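Local coordinates for protein N-acetylgalactosaminyltransferase 7 (Homo sapiens, PDB 6IWR) that is a glycosyltransferase of two joined modules, a GT-A-type domain containing a mixed beta sheet and a ricin-type beta-trefoil lectin domain, at residues Val151-His156 and Arg165-Val170; Val183-Phe188 and Ile221-Ile226; Glu196-Tyr201 and Val211-Arg216; Gln235-Leu240 and Glu337-Leu342. All coordinates share one frame; numbering follows the deposited sequence.

Contact 1 of 4, residues Val151-His156 and Arg165-Val170; sequences VVIVFH and RTVHSV
Over Val-151 to Phe-155 and Arg-165 to Val-170 the strand and helix axes run almost antiparallel, at 172° and 10.8 Å apart, which sets Ile-153 opposite Val-167 and Val-151 opposite Val-170. The nearest CA atoms, those of Val-151 and Val-170, are still 8.6 Å apart, so side chains alone bridge the gap. Ile-153 does most of this. Its CG1 lies beside the backbone N (chi1 -59°) and the chain then extends, carrying CD1 out to the helix. There CD1 is 3.9 Å from Thr-166 CG2, an end-on meeting of two methyl groups, and equally 3.9 Å from CG2 of Val-167, whose side chain it meets at a slant. One methyl thus touches two consecutive helix residues. Near the start of the strand segment, Val-151 and Val-170 slip past each other in opposite senses, with their CG1 atoms 4.2 Å apart. Thr-166 presents only its methyl to the strand; its OG1 bonds to Thr-162 O, one turn back, and to Cys-244 N. All five touching residues are buried. The contact joins the first strand and the helix of the beta-alpha-beta unit 149-155, 160-173 and 179-186. Leu-184 of the second strand touches both Ile-153 and Val-167, while Leu-240 of strand 236-240, the neighbour of strand 149-155 in the sheet, touches Ile-153 and Val-170.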
# COMPACT_ATOMS: atom_id res chain seq x y z
N VAL A 151 29.56 22.44 -6.62
CA VAL A 151 28.51 21.46 -6.34
C VAL A 151 27.30 22.23 -5.81
O VAL A 151 27.42 23.06 -4.90
CB VAL A 151 28.96 20.34 -5.38
CG1 VAL A 151 30.42 19.92 -5.58
CG2 VAL A 151 28.68 20.65 -3.92
N VAL A 152 26.14 21.99 -6.41
CA VAL A 152 24.91 22.64 -5.98
C VAL A 152 23.99 21.56 -5.42
O VAL A 152 23.83 20.49 -6.01
CB VAL A 152 24.24 23.44 -7.10
CG1 VAL A 152 25.27 23.87 -8.17
CG2 VAL A 152 23.19 22.67 -7.71
N ILE A 153 23.45 21.84 -4.23
CA ILE A 153 22.53 20.96 -3.52
C ILE A 153 21.26 21.77 -3.33
O ILE A 153 21.26 22.78 -2.62
CB ILE A 153 23.09 20.50 -2.17
CG1 ILE A 153 24.40 19.75 -2.34
CG2 ILE A 153 22.09 19.60 -1.44
CD1 ILE A 153 25.12 19.62 -1.07
N VAL A 154 20.20 21.35 -3.97
CA VAL A 154 18.88 21.93 -3.77
C VAL A 154 18.22 21.17 -2.63
O VAL A 154 18.22 19.93 -2.62
CB VAL A 154 18.05 21.85 -5.06
CG1 VAL A 154 16.61 22.28 -4.81
CG2 VAL A 154 18.72 22.67 -6.16
N PHE A 155 17.68 21.88 -1.65
CA PHE A 155 17.02 21.19 -0.56
C PHE A 155 15.71 21.87 -0.23
O PHE A 155 15.49 23.05 -0.51
CB PHE A 155 17.92 21.09 0.68
CG PHE A 155 18.12 22.38 1.40
CD1 PHE A 155 17.26 22.76 2.42
CD2 PHE A 155 19.20 23.19 1.09
CE1 PHE A 155 17.44 23.94 3.10
CE2 PHE A 155 19.39 24.39 1.77
CZ PHE A 155 18.50 24.77 2.77
N HIS A 156 14.81 21.07 0.35
CA HIS A 156 13.54 21.57 0.89
C HIS A 156 13.26 20.78 2.16
O HIS A 156 13.02 19.57 2.09
CB HIS A 156 12.40 21.42 -0.14
CG HIS A 156 11.04 21.73 0.41
ND1 HIS A 156 10.54 23.02 0.48
CD2 HIS A 156 10.08 20.93 0.92
CE1 HIS A 156 9.34 22.99 1.02
NE2 HIS A 156 9.03 21.74 1.30
N ARG A 165 25.62 15.98 6.36
CA ARG A 165 26.50 14.87 6.03
C ARG A 165 26.81 14.85 4.54
O ARG A 165 27.93 14.51 4.14
CB ARG A 165 25.90 13.54 6.48
CG ARG A 165 26.81 12.31 6.24
CD ARG A 165 26.57 11.16 7.28
NE ARG A 165 25.14 10.91 7.46
CZ ARG A 165 24.47 11.05 8.60
NH1 ARG A 165 23.16 10.83 8.59
NH2 ARG A 165 25.09 11.39 9.73
N THR A 166 25.85 15.24 3.70
CA THR A 166 26.14 15.39 2.28
C THR A 166 27.33 16.33 2.09
O THR A 166 28.34 15.99 1.46
CB THR A 166 24.94 15.97 1.53
OG1 THR A 166 23.74 15.29 1.92
CG2 THR A 166 25.15 15.86 0.03
N VAL A 167 27.20 17.53 2.66
CA VAL A 167 28.23 18.56 2.57
C VAL A 167 29.53 18.08 3.19
O VAL A 167 30.60 18.18 2.58
CB VAL A 167 27.72 19.87 3.22
CG1 VAL A 167 28.87 20.87 3.36
CG2 VAL A 167 26.58 20.47 2.39
N HIS A 168 29.47 17.59 4.43
CA HIS A 168 30.68 17.07 5.05
C HIS A 168 31.34 16.05 4.14
O HIS A 168 32.55 16.11 3.87
CB HIS A 168 30.37 16.44 6.42
CG HIS A 168 30.36 17.42 7.56
ND1 HIS A 168 31.39 17.52 8.47
CD2 HIS A 168 29.44 18.34 7.93
CE1 HIS A 168 31.10 18.46 9.36
NE2 HIS A 168 29.92 18.97 9.05
N SER A 169 30.55 15.12 3.61
CA SER A 169 31.09 14.09 2.73
C SER A 169 31.80 14.71 1.53
O SER A 169 32.91 14.31 1.18
CB SER A 169 29.97 13.14 2.34
OG SER A 169 29.78 13.03 0.95
N VAL A 170 31.18 15.72 0.90
CA VAL A 170 31.79 16.38 -0.26
C VAL A 170 33.10 17.07 0.13
O VAL A 170 34.12 16.94 -0.56
CB VAL A 170 30.81 17.39 -0.89
CG1 VAL A 170 31.55 18.26 -1.91
CG2 VAL A 170 29.63 16.67 -1.52

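Contact 2 of 4, residues Val183-Phe188 and Ile221-Ile226; sequences VLIDDF and IQARSI
Ile-185 meets the helix through two branches separated by its torsions: chi1 of -59° sets CG2 anti to the backbone N, and chi2 of -74° folds CD1 off in another direction. Asp-187, two residues on, has CG anti to its own N (chi1 -161°), which brings the carboxylate up to Ala-223. The measured approaches follow from this. Ile-185 CG2 lies 4.1 Å from the carbonyl O of Ala-223. The same methyl is 4.5 Å from Ala-223 CB. Ile-185 CD1 comes within 4.3 Å of Ile-226 CG2, one turn further along the helix. Ala-223 CB is 4.1 Å from Asp-187 CG, and the small side chain allows a close backbone approach, with the CA atoms of Asp-187 and Ala-223 6.5 Å apart. Asp-187 is the centre of an inverse gamma turn just past the end of the strand. Its oxygens look to other partners: OD1 accepts bonds from Asn-214 ND2 and Glu-218 N, and OD2 a weak one from Gly-219 N, so the carboxylate sits by the start of the same helix. Helix 219-230 lies on the sheet face opposite helix 160-173: Ile-185 packs on the former, and its neighbour Leu-184 touches Val-167 of the latter. Ala-223 also touches Val-154 of strand 149-155, placing the helix over two adjacent parallel strands of the GT-A-type domain.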
# COMPACT_ATOMS: atom_id res chain seq x y z
N VAL A 183 27.18 25.36 -3.18
CA VAL A 183 26.03 26.26 -3.18
C VAL A 183 24.80 25.46 -2.77
O VAL A 183 24.35 24.58 -3.50
CB VAL A 183 25.83 26.90 -4.57
CG1 VAL A 183 24.47 27.59 -4.65
CG2 VAL A 183 26.96 27.86 -4.87
N LEU A 184 24.26 25.76 -1.59
CA LEU A 184 22.99 25.16 -1.18
C LEU A 184 21.88 26.08 -1.64
O LEU A 184 21.96 27.30 -1.46
CB LEU A 184 22.93 24.95 0.33
CG LEU A 184 24.13 24.34 1.06
CD1 LEU A 184 23.91 24.42 2.57
CD2 LEU A 184 24.46 22.89 0.64
N ILE A 185 20.86 25.51 -2.27
CA ILE A 185 19.69 26.25 -2.74
C ILE A 185 18.51 25.83 -1.89
O ILE A 185 17.99 24.72 -2.02
CB ILE A 185 19.40 26.02 -4.23
CG1 ILE A 185 20.58 26.42 -5.09
CG2 ILE A 185 18.16 26.82 -4.62
CD1 ILE A 185 20.75 27.90 -5.21
N ASP A 186 18.07 26.75 -1.03
CA ASP A 186 16.89 26.54 -0.19
C ASP A 186 15.65 26.82 -1.01
O ASP A 186 15.39 27.98 -1.35
CB ASP A 186 16.95 27.47 1.01
CG ASP A 186 15.85 27.22 1.99
OD1 ASP A 186 14.84 26.59 1.60
OD2 ASP A 186 16.02 27.63 3.15
N ASP A 187 14.88 25.79 -1.32
CA ASP A 187 13.64 26.02 -2.07
C ASP A 187 12.45 26.22 -1.13
O ASP A 187 11.49 25.45 -1.11
CB ASP A 187 13.37 24.87 -3.03
CG ASP A 187 12.39 25.25 -4.11
OD1 ASP A 187 12.37 26.45 -4.48
OD2 ASP A 187 11.63 24.36 -4.57
N PHE A 188 12.56 27.27 -0.31
CA PHE A 188 11.41 27.80 0.43
C PHE A 188 11.02 26.88 1.60
O PHE A 188 9.84 26.67 1.85
CB PHE A 188 10.22 28.02 -0.50
CG PHE A 188 9.28 29.08 -0.03
CD1 PHE A 188 9.77 30.33 0.29
CD2 PHE A 188 7.93 28.83 0.09
CE1 PHE A 188 8.91 31.33 0.74
CE2 PHE A 188 7.06 29.82 0.53
CZ PHE A 188 7.55 31.07 0.85
N ILE A 221 12.89 21.25 -10.31
CA ILE A 221 13.52 21.52 -11.60
C ILE A 221 13.98 22.97 -11.68
O ILE A 221 15.13 23.26 -12.03
CB ILE A 221 12.55 21.21 -12.74
CG1 ILE A 221 12.09 19.76 -12.66
CG2 ILE A 221 13.17 21.54 -14.08
CD1 ILE A 221 10.97 19.46 -13.58
N GLN A 222 13.08 23.91 -11.41
CA GLN A 222 13.49 25.30 -11.53
C GLN A 222 14.49 25.68 -10.44
O GLN A 222 15.28 26.62 -10.62
CB GLN A 222 12.27 26.21 -11.52
CG GLN A 222 11.34 25.99 -12.74
CD GLN A 222 12.06 25.62 -14.06
OE1 GLN A 222 13.03 26.26 -14.50
NE2 GLN A 222 11.55 24.57 -14.72
N ALA A 223 14.49 24.97 -9.31
CA ALA A 223 15.51 25.24 -8.29
C ALA A 223 16.90 24.89 -8.79
O ALA A 223 17.87 25.60 -8.51
CB ALA A 223 15.19 24.47 -7.00
N ARG A 224 17.02 23.78 -9.54
CA ARG A 224 18.31 23.44 -10.14
C ARG A 224 18.76 24.51 -11.11
O ARG A 224 19.96 24.81 -11.21
CB ARG A 224 18.24 22.07 -10.82
CG ARG A 224 18.19 20.86 -9.87
CD ARG A 224 18.55 19.60 -10.64
NE ARG A 224 18.11 18.41 -9.93
CZ ARG A 224 17.11 17.63 -10.32
NH1 ARG A 224 16.46 17.91 -11.44
NH2 ARG A 224 16.76 16.57 -9.60
N SER A 225 17.82 25.13 -11.84
CA SER A 225 18.20 26.17 -12.79
C SER A 225 18.69 27.43 -12.07
O SER A 225 19.69 28.04 -12.48
CB SER A 225 17.03 26.49 -13.71
OG SER A 225 16.81 25.47 -14.67
N ILE A 226 18.00 27.84 -11.00
CA ILE A 226 18.51 28.90 -10.14
C ILE A 226 19.90 28.55 -9.62
O ILE A 226 20.80 29.40 -9.59
CB ILE A 226 17.53 29.16 -8.98
CG1 ILE A 226 16.18 29.67 -9.51
CG2 ILE A 226 18.18 30.08 -7.94
CD1 ILE A 226 15.05 29.50 -8.54

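Contact 3 of 4, residues Glu196-Tyr201 and Val211-Arg216; sequences EKLDEY and VFRNER
Asp-199 and Arg-213 join a short helix to the last strand of a beta-alpha-beta unit, made of strand 179-186, helix 197-201 and strand 209-213. The local helix and strand axes run 155° apart, close to antiparallel. The ionic part is a salt bridge in which one nitrogen serves both carboxylate oxygens: Arg-213 NH1 donates to Asp-199 OD1 at 3.1 Å, with a bent N-H...O angle of 137°, and weakly to Asp-199 OD2 at 3.2 Å. The carboxylate lies at the guanidinium edge but is turned 61° from its plane, so this is not a coplanar, two-nitrogen pairing. Arg-213 NE has a second acid, Asp-186 on the adjacent strand, and the two carboxylates together should fix the guanidinium's rotation. A further hydrogen bond belongs to the helix start: the backbone N of Glu-196, the N-cap residue, donates to Asp-199 OD2 at 3.2 Å from above the carboxylate plane. Asp-199 thus serves both its own helix and the strand. The remaining contacts are van der Waals, of aliphatic carbons with the charged groups. Leu-198 CG approaches Arg-213 NH2 obliquely, at 4.2 Å, and Val-211 CG1 is 3.5 Å from Asp-199 OD1. Val-211 CG2 lies 3.8 Å from the guanidinium plane of Arg-213, over its centre.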
# COMPACT_ATOMS: atom_id res chain seq x y z
N GLU A 196 19.20 30.38 9.85
CA GLU A 196 19.89 31.00 10.97
C GLU A 196 20.80 30.02 11.65
O GLU A 196 21.99 30.24 11.72
CB GLU A 196 18.92 31.57 11.99
CG GLU A 196 18.44 32.97 11.70
CD GLU A 196 16.95 33.02 11.48
OE1 GLU A 196 16.27 32.07 11.89
OE2 GLU A 196 16.45 33.99 10.89
N LYS A 197 20.26 28.92 12.13
CA LYS A 197 21.09 27.88 12.68
C LYS A 197 21.97 27.42 11.54
O LYS A 197 23.14 27.19 11.71
CB LYS A 197 20.25 26.74 13.22
CG LYS A 197 21.00 25.43 13.34
CD LYS A 197 20.06 24.31 13.74
CE LYS A 197 20.80 23.02 14.02
NZ LYS A 197 21.94 23.18 14.95
N LEU A 198 21.38 27.32 10.36
CA LEU A 198 22.11 26.99 9.15
C LEU A 198 23.08 28.06 8.71
O LEU A 198 24.22 27.77 8.42
CB LEU A 198 21.12 26.68 8.03
CG LEU A 198 21.57 26.22 6.66
CD1 LEU A 198 23.03 25.88 6.66
CD2 LEU A 198 20.77 25.02 6.23
N ASP A 199 22.65 29.31 8.70
CA ASP A 199 23.53 30.42 8.34
C ASP A 199 24.74 30.46 9.25
O ASP A 199 25.88 30.63 8.78
CB ASP A 199 22.79 31.73 8.41
CG ASP A 199 21.84 31.90 7.30
OD1 ASP A 199 22.30 31.85 6.14
OD2 ASP A 199 20.64 32.05 7.57
N GLU A 200 24.53 30.29 10.55
CA GLU A 200 25.63 30.40 11.50
C GLU A 200 26.56 29.19 11.43
O GLU A 200 27.79 29.35 11.37
CB GLU A 200 25.07 30.59 12.91
CG GLU A 200 25.91 31.52 13.77
CD GLU A 200 25.98 32.92 13.22
OE1 GLU A 200 24.97 33.41 12.65
OE2 GLU A 200 27.06 33.54 13.36
N TYR A 201 26.00 27.97 11.39
CA TYR A 201 26.84 26.77 11.29
C TYR A 201 27.79 26.86 10.10
O TYR A 201 29.00 26.62 10.22
CB TYR A 201 25.94 25.53 11.15
CG TYR A 201 26.73 24.24 11.01
CD1 TYR A 201 27.20 23.57 12.15
CD2 TYR A 201 27.04 23.70 9.76
CE1 TYR A 201 27.92 22.41 12.06
CE2 TYR A 201 27.75 22.52 9.66
CZ TYR A 201 28.20 21.88 10.83
OH TYR A 201 28.93 20.71 10.77
N VAL A 211 24.56 29.50 1.05
CA VAL A 211 23.16 29.16 0.87
C VAL A 211 22.48 30.35 0.24
O VAL A 211 22.78 31.49 0.59
CB VAL A 211 22.47 28.78 2.19
CG1 VAL A 211 22.49 29.95 3.17
CG2 VAL A 211 21.05 28.31 1.92
N PHE A 212 21.57 30.09 -0.68
CA PHE A 212 20.72 31.12 -1.25
C PHE A 212 19.29 30.67 -1.10
O PHE A 212 18.97 29.52 -1.41
CB PHE A 212 21.04 31.39 -2.73
CG PHE A 212 22.44 31.89 -2.97
CD1 PHE A 212 22.89 33.06 -2.38
CD2 PHE A 212 23.30 31.20 -3.81
CE1 PHE A 212 24.17 33.51 -2.60
CE2 PHE A 212 24.60 31.65 -4.04
CZ PHE A 212 25.04 32.82 -3.44
N ARG A 213 18.45 31.56 -0.58
CA ARG A 213 17.03 31.30 -0.36
C ARG A 213 16.21 31.71 -1.57
O ARG A 213 16.46 32.74 -2.21
CB ARG A 213 16.53 32.08 0.85
CG ARG A 213 16.52 31.30 2.10
CD ARG A 213 17.92 31.00 2.58
NE ARG A 213 17.88 29.97 3.63
CZ ARG A 213 18.72 29.94 4.65
NH1 ARG A 213 19.64 30.88 4.77
NH2 ARG A 213 18.61 28.99 5.56
N ASN A 214 15.19 30.91 -1.87
CA ASN A 214 14.20 31.21 -2.89
C ASN A 214 13.01 31.90 -2.24
O ASN A 214 12.61 31.54 -1.13
CB ASN A 214 13.74 29.94 -3.60
CG ASN A 214 14.78 29.41 -4.55
OD1 ASN A 214 15.70 30.13 -4.93
ND2 ASN A 214 14.63 28.16 -4.95
N GLU A 215 12.44 32.89 -2.93
CA GLU A 215 11.35 33.67 -2.35
C GLU A 215 10.04 32.91 -2.39
O GLU A 215 9.16 33.14 -1.56
CB GLU A 215 11.23 35.01 -3.07
CG GLU A 215 12.46 35.91 -2.93
CD GLU A 215 12.62 36.87 -4.09
OE1 GLU A 215 11.91 36.69 -5.12
OE2 GLU A 215 13.45 37.81 -3.99
N ARG A 216 9.88 32.00 -3.35
CA ARG A 216 8.72 31.13 -3.44
C ARG A 216 9.20 29.72 -3.72
O ARG A 216 10.32 29.50 -4.19
CB ARG A 216 7.73 31.58 -4.55
CG ARG A 216 8.35 32.17 -5.83
CD ARG A 216 8.12 31.29 -7.08
NE ARG A 216 6.83 31.50 -7.74
CZ ARG A 216 6.23 30.65 -8.59
NH1 ARG A 216 6.79 29.48 -8.91
NH2 ARG A 216 5.05 30.97 -9.11

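Contact 4 of 4, residues Gln235-Leu240 and Glu337-Leu342; sequences QVLIYL and EFFFEL
Phe-339 points the CD2-CE2 side of its ring at Leu-237 and Tyr-239, two strand residues whose side chains it crosses at about a right angle. Both partners meet the phenyl at its edge, close to its plane. CD1 of Leu-237 is 3.8 Å from CD2 of Phe-339, and the hydroxyl O of Tyr-239 is 3.5 Å from CE2 of the same phenyl. From the tyrosine's side the approach is oblique, with Phe-339 CE2 3.9 Å from Tyr-239 CE2. The first torsion of Phe-339, -161° with CG anti to the backbone N, sends the ring off the helix toward the strand. Leu-237 and Tyr-239 are two apart in sequence and so lie on one face of the strand, which gives the phenyl two neighbouring partners. In the mixed sheet of this GT-A-type domain, strand 236-240 pairs antiparallel with strand 332-335, and the chain runs straight from the latter into helix 336-342, which packs back across the adjacent strand. The tyrosine hydroxyl has its polar partner elsewhere, in the carbonyl O of Arg-224, while its ring stacks on Phe-332. Phe-339 in turn meets Tyr-345 edge-to-face and touches Ile-359 of helix 355-365. Where the strand segment begins, a water donates to Gln-235 O at 2.9 Å and weakly accepts from Glu-337 N at 3.5 Å, spanning the two backbones.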
# COMPACT_ATOMS: atom_id res chain seq x y z
N GLN A 235 34.01 25.69 -12.91
CA GLN A 235 33.90 25.44 -14.33
C GLN A 235 32.82 24.42 -14.65
O GLN A 235 32.13 24.57 -15.67
CB GLN A 235 35.26 25.00 -14.86
CG GLN A 235 36.34 26.05 -14.67
CD GLN A 235 37.73 25.54 -14.97
OE1 GLN A 235 38.13 24.48 -14.46
NE2 GLN A 235 38.47 26.27 -15.82
N VAL A 236 32.62 23.39 -13.82
CA VAL A 236 31.51 22.48 -14.07
C VAL A 236 30.56 22.53 -12.88
O VAL A 236 30.98 22.75 -11.74
CB VAL A 236 31.94 21.02 -14.38
CG1 VAL A 236 33.39 20.95 -14.84
CG2 VAL A 236 31.63 20.06 -13.25
N LEU A 237 29.27 22.37 -13.18
CA LEU A 237 28.24 22.19 -12.16
C LEU A 237 28.12 20.71 -11.82
O LEU A 237 28.05 19.88 -12.72
CB LEU A 237 26.90 22.73 -12.64
CG LEU A 237 26.86 24.23 -12.96
CD1 LEU A 237 25.62 24.55 -13.77
CD2 LEU A 237 26.88 25.02 -11.62
N ILE A 238 28.12 20.38 -10.53
CA ILE A 238 27.83 19.03 -10.09
C ILE A 238 26.60 19.12 -9.21
O ILE A 238 26.66 19.70 -8.12
CB ILE A 238 28.99 18.38 -9.32
CG1 ILE A 238 30.31 18.48 -10.10
CG2 ILE A 238 28.65 16.90 -9.00
CD1 ILE A 238 31.44 17.68 -9.49
N TYR A 239 25.49 18.56 -9.68
CA TYR A 239 24.27 18.51 -8.88
C TYR A 239 24.26 17.27 -7.99
O TYR A 239 24.68 16.19 -8.40
CB TYR A 239 23.04 18.53 -9.79
CG TYR A 239 22.83 19.86 -10.45
CD1 TYR A 239 22.09 20.85 -9.82
CD2 TYR A 239 23.41 20.14 -11.68
CE1 TYR A 239 21.91 22.10 -10.41
CE2 TYR A 239 23.25 21.38 -12.29
CZ TYR A 239 22.50 22.37 -11.64
OH TYR A 239 22.33 23.62 -12.22
N LEU A 240 23.75 17.45 -6.77
CA LEU A 240 23.68 16.43 -5.73
C LEU A 240 22.39 16.59 -4.93
O LEU A 240 22.07 17.70 -4.52
CB LEU A 240 24.88 16.56 -4.77
CG LEU A 240 26.02 15.53 -4.80
CD1 LEU A 240 26.10 14.87 -6.13
CD2 LEU A 240 27.33 16.20 -4.46
N GLU A 337 28.99 26.36 -18.84
CA GLU A 337 28.60 27.08 -20.03
C GLU A 337 27.74 26.22 -20.93
O GLU A 337 26.79 26.70 -21.52
CB GLU A 337 29.85 27.53 -20.77
CG GLU A 337 29.98 29.02 -20.90
CD GLU A 337 30.94 29.42 -22.00
OE1 GLU A 337 32.06 28.87 -22.05
OE2 GLU A 337 30.57 30.29 -22.81
N PHE A 338 28.10 24.96 -21.05
CA PHE A 338 27.38 24.04 -21.91
C PHE A 338 25.94 23.81 -21.47
O PHE A 338 25.05 23.84 -22.28
CB PHE A 338 28.11 22.71 -21.94
CG PHE A 338 27.52 21.72 -22.87
CD1 PHE A 338 27.43 21.99 -24.21
CD2 PHE A 338 27.07 20.52 -22.40
CE1 PHE A 338 26.88 21.08 -25.07
CE2 PHE A 338 26.54 19.60 -23.26
CZ PHE A 338 26.44 19.88 -24.59
N PHE A 339 25.73 23.62 -20.18
CA PHE A 339 24.39 23.64 -19.63
C PHE A 339 23.67 24.93 -20.01
O PHE A 339 22.51 24.90 -20.42
CB PHE A 339 24.46 23.49 -18.11
CG PHE A 339 23.18 23.05 -17.51
CD1 PHE A 339 22.23 22.42 -18.29
CD2 PHE A 339 22.91 23.27 -16.17
CE1 PHE A 339 21.05 22.00 -17.74
CE2 PHE A 339 21.73 22.86 -15.61
CZ PHE A 339 20.79 22.22 -16.39
N PHE A 340 24.34 26.08 -19.91
CA PHE A 340 23.67 27.30 -20.35
C PHE A 340 23.44 27.28 -21.86
O PHE A 340 22.35 27.63 -22.33
CB PHE A 340 24.42 28.55 -19.91
CG PHE A 340 24.13 28.92 -18.50
CD1 PHE A 340 23.04 29.72 -18.18
CD2 PHE A 340 24.90 28.40 -17.47
CE1 PHE A 340 22.74 30.02 -16.86
CE2 PHE A 340 24.61 28.69 -16.17
CZ PHE A 340 23.53 29.52 -15.85
N GLU A 341 24.38 26.75 -22.63
CA GLU A 341 24.15 26.66 -24.07
C GLU A 341 22.92 25.80 -24.36
O GLU A 341 22.16 26.07 -25.29
CB GLU A 341 25.39 26.12 -24.78
CG GLU A 341 26.55 27.10 -24.77
CD GLU A 341 27.79 26.54 -25.44
OE1 GLU A 341 28.31 25.51 -24.98
OE2 GLU A 341 28.25 27.15 -26.43
N LEU A 342 22.75 24.72 -23.60
CA LEU A 342 21.50 23.96 -23.60
C LEU A 342 20.40 24.85 -23.04
O LEU A 342 19.27 24.82 -23.49
CB LEU A 342 21.66 22.67 -22.80
CG LEU A 342 22.21 21.44 -23.53
CD1 LEU A 342 22.86 21.79 -24.86
CD2 LEU A 342 23.17 20.66 -22.65
O HOH W 1 32.27 26.62 -17.76

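Contacts 1, 2 and 4 are buried and each sets a helix on the same mixed sheet; contact 3, farther from the chain's centre and only partly buried, is held by charge. Aliphatic groups carry contact 1, while contacts 2 and 4 are mainly apolar but bring in a carboxylate, and a tyrosine hydroxyl and a water, respectively. Contacts 1 and 3 put helices beside each other, linked by His-168 NE2 and Tyr-201 OH, whereas contacts 2 and 4 share the other face, where Leu-237 and Tyr-239 also touch helix 219-230. The strands run 236-240, 149-155, 179-186, 209-213, for contacts 4, 1, 2 and 3; Leu-184 O and Phe-212 N pair the last two.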